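Local coordinates for protein ribonuclease J (Methanolobus psychrophilus R15, PDB 5HAB) that probably degrades RNA as an exoribonuclease of the metallo-beta-lactamase/beta-CASP family, at residues B[241-253]-B[270-284]. The protein carries 1 engineered substitution. Numbering follows the deposited sequence.
Sequences ELIAHMMLKDVLL and HIARVNSIVQFAQEM. With SO4 (sulfate ion), chain L.
Phe280 projects from helix 271-283 as a knob into a hole formed by His245, Leu248, Lys249 and Leu252, and the tight part of the contact is built around it. One face of its ring lies against CA of Lys249; Phe280 CZ comes 3.4 Å from Lys249 CB. Leu252 CD1 reaches Phe280 CD2 at 3.8 Å, its side chain crossing that of Phe280 at roughly a right angle. Deeper in, Leu248 CD2 packs on Ile277 CG1 at 3.5 Å. Phe280 CZ also sits over a face of the His245 imidazole, the two ring planes inclined to each other. With CG anti to the backbone N (chi1 179°), His245 turns ND1 to Ser276 OG, a 2.6 Å hydrogen bond in the ring plane.

At the N-terminal end, Arg273 NH1 donates to Glu241 OE2 (2.9 Å, 163°) within a salt bridge whose carboxylate and guanidinium are nearly coplanar, although the position of NH1 is less certain. Ala244 CB and the His270 ring cover opposite faces of that guanidinium.

In contrast to the buried Leu248, Ile277 and Phe280, the flank of Lys249, Leu253 and Glu283 is the looser, solvent side: Glu283 is exposed, and Leu253 CD1 stays 4.0 Å from Glu283 CD. A sulfate, probably from crystallisation, lies along this flank near His245; its modelled separation from Lys249 is implausibly short.

The helices run at 32° with axes 10.2 Å apart, with strand 262-266 between them in sequence. Leu248 and Leu252 rest on strand 370-374, Ile277 and Met284 on strands 262-266 and 338-342, placing the pair against the parallel beta-CASP sheet, while Met246 and Asp250 meet the second subunit.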
loop_
_atom_site.group_PDB
_atom_site.type_symbol
_atom_site.label_atom_id
_atom_site.label_comp_id
_atom_site.label_asym_id
_atom_site.label_seq_id
_atom_site.Cartn_x
_atom_site.Cartn_y
_atom_site.Cartn_z
ATOM N N GLU B 241 -8.773 -2.866 -25.773
ATOM C CA GLU B 241 -7.817 -1.916 -26.331
ATOM C C GLU B 241 -8.535 -0.642 -26.780
ATOM O O GLU B 241 -7.954 0.445 -26.810
ATOM C CB GLU B 241 -7.075 -2.557 -27.509
ATOM C CG GLU B 241 -6.230 -1.611 -28.333
ATOM C CD GLU B 241 -5.096 -1.006 -27.542
ATOM O OE1 GLU B 241 -4.569 0.045 -27.963
ATOM O OE2 GLU B 241 -4.712 -1.583 -26.505
ATOM N N LEU B 242 -9.810 -0.792 -27.117
ATOM C CA LEU B 242 -10.639 0.331 -27.525
ATOM C C LEU B 242 -10.717 1.381 -26.421
ATOM O O LEU B 242 -10.786 2.574 -26.699
ATOM C CB LEU B 242 -12.036 -0.151 -27.910
ATOM C CG LEU B 242 -13.005 0.927 -28.390
ATOM C CD1 LEU B 242 -12.406 1.699 -29.556
ATOM C CD2 LEU B 242 -14.312 0.289 -28.802
ATOM N N ILE B 243 -10.700 0.930 -25.172
ATOM C CA ILE B 243 -10.711 1.830 -24.025
ATOM C C ILE B 243 -9.468 2.717 -24.025
ATOM O O ILE B 243 -9.557 3.927 -23.794
ATOM C CB ILE B 243 -10.824 1.035 -22.710
ATOM C CG1 ILE B 243 -12.124 0.225 -22.692
ATOM C CG2 ILE B 243 -10.707 1.954 -21.500
ATOM C CD1 ILE B 243 -13.377 1.053 -22.950
ATOM N N ALA B 244 -8.309 2.114 -24.287
ATOM C CA ALA B 244 -7.049 2.857 -24.343
ATOM C C ALA B 244 -7.048 3.799 -25.539
ATOM O O ALA B 244 -6.529 4.915 -25.473
ATOM C CB ALA B 244 -5.860 1.900 -24.416
ATOM N N HIS B 245 -7.633 3.333 -26.635
ATOM C CA HIS B 245 -7.812 4.158 -27.820
ATOM C C HIS B 245 -8.594 5.430 -27.468
ATOM O O HIS B 245 -8.146 6.545 -27.742
ATOM C CB HIS B 245 -8.525 3.353 -28.911
ATOM C CG HIS B 245 -8.779 4.124 -30.168
ATOM N ND1 HIS B 245 -7.829 4.276 -31.155
ATOM C CD2 HIS B 245 -9.883 4.776 -30.604
ATOM C CE1 HIS B 245 -8.335 4.993 -32.142
ATOM N NE2 HIS B 245 -9.580 5.307 -31.833
ATOM N N MET B 246 -9.744 5.247 -26.825
ATOM C CA MET B 246 -10.618 6.348 -26.429
ATOM C C MET B 246 -9.917 7.311 -25.471
ATOM O O MET B 246 -9.937 8.528 -25.677
ATOM C CB MET B 246 -11.891 5.802 -25.772
ATOM C CG MET B 246 -12.791 4.936 -26.656
ATOM S SD MET B 246 -13.932 5.846 -27.710
ATOM C CE MET B 246 -12.907 6.228 -29.126
ATOM N N MET B 247 -9.284 6.767 -24.433
ATOM C CA MET B 247 -8.594 7.605 -23.451
ATOM C C MET B 247 -7.458 8.411 -24.077
ATOM O O MET B 247 -7.264 9.587 -23.753
ATOM C CB MET B 247 -8.048 6.753 -22.301
ATOM C CG MET B 247 -9.127 6.110 -21.448
ATOM S SD MET B 247 -8.531 5.422 -19.889
ATOM C CE MET B 247 -7.237 4.312 -20.433
ATOM N N LEU B 248 -6.709 7.780 -24.974
ATOM C CA LEU B 248 -5.594 8.453 -25.627
ATOM C C LEU B 248 -6.119 9.554 -26.555
ATOM O O LEU B 248 -5.561 10.657 -26.617
ATOM C CB LEU B 248 -4.737 7.441 -26.391
ATOM C CG LEU B 248 -3.320 7.850 -26.788
ATOM C CD1 LEU B 248 -2.604 8.593 -25.668
ATOM C CD2 LEU B 248 -2.546 6.610 -27.171
ATOM N N LYS B 249 -7.212 9.257 -27.253
ATOM C CA LYS B 249 -7.880 10.258 -28.074
ATOM C C LYS B 249 -8.246 11.482 -27.241
ATOM O O LYS B 249 -7.922 12.614 -27.606
ATOM C CB LYS B 249 -9.139 9.672 -28.713
ATOM C CG LYS B 249 -9.873 10.632 -29.632
ATOM C CD LYS B 249 -11.039 9.943 -30.325
ATOM C CE LYS B 249 -11.602 10.796 -31.456
ATOM N NZ LYS B 249 -12.525 10.016 -32.333
ATOM N N ASP B 250 -8.894 11.237 -26.106
ATOM C CA ASP B 250 -9.346 12.310 -25.224
ATOM C C ASP B 250 -8.170 13.133 -24.700
ATOM O O ASP B 250 -8.248 14.357 -24.625
ATOM C CB ASP B 250 -10.164 11.732 -24.062
ATOM C CG ASP B 250 -11.067 12.766 -23.400
ATOM O OD1 ASP B 250 -10.839 13.982 -23.590
ATOM O OD2 ASP B 250 -12.016 12.356 -22.698
ATOM N N VAL B 251 -7.082 12.461 -24.339
ATOM C CA VAL B 251 -5.914 13.162 -23.812
ATOM C C VAL B 251 -5.267 14.025 -24.898
ATOM O O VAL B 251 -4.757 15.114 -24.618
ATOM C CB VAL B 251 -4.892 12.171 -23.215
ATOM C CG1 VAL B 251 -3.575 12.871 -22.900
ATOM C CG2 VAL B 251 -5.461 11.514 -21.967
ATOM N N LEU B 252 -5.295 13.550 -26.140
ATOM C CA LEU B 252 -4.570 14.235 -27.207
ATOM C C LEU B 252 -5.377 15.378 -27.827
ATOM O O LEU B 252 -4.817 16.415 -28.185
ATOM C CB LEU B 252 -4.145 13.238 -28.290
ATOM C CG LEU B 252 -2.912 12.406 -27.926
ATOM C CD1 LEU B 252 -2.721 11.249 -28.892
ATOM C CD2 LEU B 252 -1.677 13.289 -27.899
ATOM N N LEU B 253 -6.687 15.194 -27.942
ATOM C CA LEU B 253 -7.543 16.194 -28.573
ATOM C C LEU B 253 -8.257 17.088 -27.554
ATOM O O LEU B 253 -8.446 18.281 -27.794
ATOM C CB LEU B 253 -8.579 15.511 -29.469
ATOM C CG LEU B 253 -8.039 14.673 -30.630
ATOM C CD1 LEU B 253 -9.150 13.856 -31.267
ATOM C CD2 LEU B 253 -7.368 15.558 -31.659
ATOM N N HIS B 270 3.957 -2.165 -29.317
ATOM C CA HIS B 270 2.499 -2.062 -29.245
ATOM C C HIS B 270 1.964 -1.349 -30.485
ATOM O O HIS B 270 1.648 -0.158 -30.451
ATOM C CB HIS B 270 2.044 -1.340 -27.976
ATOM C CG HIS B 270 0.649 -1.686 -27.563
ATOM N ND1 HIS B 270 -0.321 -2.064 -28.469
ATOM C CD2 HIS B 270 0.059 -1.731 -26.344
ATOM C CE1 HIS B 270 -1.446 -2.320 -27.826
ATOM N NE2 HIS B 270 -1.243 -2.126 -26.535
ATOM N N ILE B 271 1.864 -2.103 -31.573
ATOM C CA ILE B 271 1.567 -1.559 -32.890
ATOM C C ILE B 271 0.167 -0.936 -32.976
ATOM O O ILE B 271 -0.017 0.087 -33.637
ATOM C CB ILE B 271 1.762 -2.657 -33.962
ATOM C CG1 ILE B 271 3.192 -3.204 -33.903
ATOM C CG2 ILE B 271 1.486 -2.123 -35.341
ATOM C CD1 ILE B 271 4.273 -2.139 -34.059
ATOM N N ALA B 272 -0.814 -1.540 -32.309
ATOM C CA ALA B 272 -2.171 -0.987 -32.276
ATOM C C ALA B 272 -2.180 0.404 -31.645
ATOM O O ALA B 272 -2.836 1.335 -32.136
ATOM C CB ALA B 272 -3.103 -1.916 -31.528
ATOM N N ARG B 273 -1.427 0.535 -30.560
ATOM C CA ARG B 273 -1.324 1.788 -29.832
ATOM C C ARG B 273 -0.673 2.872 -30.688
ATOM O O ARG B 273 -1.208 3.977 -30.818
ATOM C CB ARG B 273 -0.520 1.591 -28.547
ATOM C CG ARG B 273 -0.342 2.860 -27.746
ATOM C CD ARG B 273 -1.563 3.132 -26.906
ATOM N NE ARG B 273 -1.523 2.373 -25.661
ATOM C CZ ARG B 273 -2.196 1.248 -25.463
ATOM N NH1 ARG B 273 -2.964 0.767 -26.427
ATOM N NH2 ARG B 273 -2.109 0.608 -24.308
ATOM N N VAL B 274 0.490 2.550 -31.251
ATOM C CA VAL B 274 1.224 3.474 -32.110
ATOM C C VAL B 274 0.360 3.915 -33.290
ATOM O O VAL B 274 0.331 5.097 -33.649
ATOM C CB VAL B 274 2.533 2.843 -32.607
ATOM C CG1 VAL B 274 3.200 3.741 -33.641
ATOM C CG2 VAL B 274 3.477 2.577 -31.443
ATOM N N ASN B 275 -0.350 2.954 -33.875
ATOM C CA ASN B 275 -1.287 3.213 -34.959
ATOM C C ASN B 275 -2.293 4.281 -34.544
ATOM O O ASN B 275 -2.435 5.322 -35.216
ATOM C CB ASN B 275 -2.011 1.920 -35.356
ATOM C CG ASN B 275 -2.771 2.051 -36.664
ATOM O OD1 ASN B 275 -2.249 2.582 -37.645
ATOM N ND2 ASN B 275 -4.007 1.564 -36.685
ATOM N N SER B 276 -2.982 4.015 -33.434
ATOM C CA SER B 276 -3.932 4.971 -32.877
ATOM C C SER B 276 -3.300 6.349 -32.750
ATOM O O SER B 276 -3.896 7.352 -33.147
ATOM C CB SER B 276 -4.443 4.500 -31.515
ATOM O OG SER B 276 -5.382 3.449 -31.658
ATOM N N ILE B 277 -2.076 6.391 -32.232
ATOM C CA ILE B 277 -1.400 7.661 -32.017
ATOM C C ILE B 277 -1.177 8.422 -33.322
ATOM O O ILE B 277 -1.447 9.625 -33.381
ATOM C CB ILE B 277 -0.071 7.466 -31.285
ATOM C CG1 ILE B 277 -0.311 6.822 -29.920
ATOM C CG2 ILE B 277 0.634 8.799 -31.102
ATOM C CD1 ILE B 277 0.950 6.419 -29.210
ATOM N N VAL B 278 -0.708 7.747 -34.370
ATOM C CA VAL B 278 -0.426 8.476 -35.610
ATOM C C VAL B 278 -1.735 8.943 -36.257
ATOM O O VAL B 278 -1.789 10.046 -36.823
ATOM C CB VAL B 278 0.444 7.649 -36.601
ATOM C CG1 VAL B 278 1.763 7.248 -35.946
ATOM C CG2 VAL B 278 -0.294 6.435 -37.130
ATOM N N GLN B 279 -2.793 8.139 -36.146
ATOM C CA GLN B 279 -4.105 8.589 -36.617
ATOM C C GLN B 279 -4.558 9.861 -35.884
ATOM O O GLN B 279 -5.064 10.804 -36.502
ATOM C CB GLN B 279 -5.155 7.490 -36.459
ATOM C CG GLN B 279 -4.946 6.301 -37.381
ATOM C CD GLN B 279 -6.010 5.230 -37.201
ATOM O OE1 GLN B 279 -6.637 5.129 -36.144
ATOM N NE2 GLN B 279 -6.221 4.426 -38.239
ATOM N N PHE B 280 -4.385 9.878 -34.565
ATOM C CA PHE B 280 -4.737 11.055 -33.778
ATOM C C PHE B 280 -3.907 12.265 -34.186
ATOM O O PHE B 280 -4.403 13.390 -34.182
ATOM C CB PHE B 280 -4.555 10.780 -32.287
ATOM C CG PHE B 280 -5.478 9.733 -31.758
ATOM C CD1 PHE B 280 -6.733 9.555 -32.320
ATOM C CD2 PHE B 280 -5.096 8.922 -30.702
ATOM C CE1 PHE B 280 -7.592 8.588 -31.836
ATOM C CE2 PHE B 280 -5.949 7.953 -30.214
ATOM C CZ PHE B 280 -7.196 7.784 -30.783
ATOM N N ALA B 281 -2.646 12.028 -34.536
ATOM C CA ALA B 281 -1.777 13.097 -35.016
ATOM C C ALA B 281 -2.346 13.671 -36.306
ATOM O O ALA B 281 -2.294 14.879 -36.540
ATOM C CB ALA B 281 -0.362 12.590 -35.232
ATOM N N GLN B 282 -2.885 12.790 -37.144
ATOM C CA GLN B 282 -3.520 13.227 -38.382
ATOM C C GLN B 282 -4.850 13.931 -38.119
ATOM O O GLN B 282 -5.332 14.677 -38.968
ATOM C CB GLN B 282 -3.714 12.044 -39.337
ATOM C CG GLN B 282 -2.405 11.445 -39.861
ATOM C CD GLN B 282 -1.537 12.440 -40.631
ATOM O OE1 GLN B 282 -1.555 12.467 -41.861
ATOM N NE2 GLN B 282 -0.764 13.247 -39.911
ATOM N N GLU B 283 -5.460 13.684 -36.964
ATOM C CA GLU B 283 -6.735 14.331 -36.649
ATOM C C GLU B 283 -6.547 15.649 -35.866
ATOM O O GLU B 283 -7.505 16.378 -35.625
ATOM C CB GLU B 283 -7.636 13.348 -35.876
ATOM C CG GLU B 283 -9.073 13.825 -35.641
ATOM C CD GLU B 283 -9.954 12.764 -34.996
ATOM O OE1 GLU B 283 -11.116 13.083 -34.657
ATOM O OE2 GLU B 283 -9.479 11.622 -34.809
ATOM N N MET B 284 -5.316 15.966 -35.476
ATOM C CA MET B 284 -5.070 17.219 -34.761
ATOM C C MET B 284 -4.083 18.169 -35.446
ATOM O O MET B 284 -3.536 19.069 -34.805
ATOM C CB MET B 284 -4.605 16.929 -33.328
ATOM C CG MET B 284 -3.298 16.183 -33.194
ATOM S SD MET B 284 -3.115 15.433 -31.557
ATOM C CE MET B 284 -1.356 15.169 -31.529
HETATM S S SO4 L . -11.718 7.807 -33.692
HETATM O O1 SO4 L . -12.232 9.077 -33.180
HETATM O O2 SO4 L . -12.828 6.990 -34.174
HETATM O O3 SO4 L . -10.781 8.060 -34.787
HETATM O O4 SO4 L . -11.031 7.096 -32.619
HETATM O O HOH W 1 -5.475 1.624 -30.053
#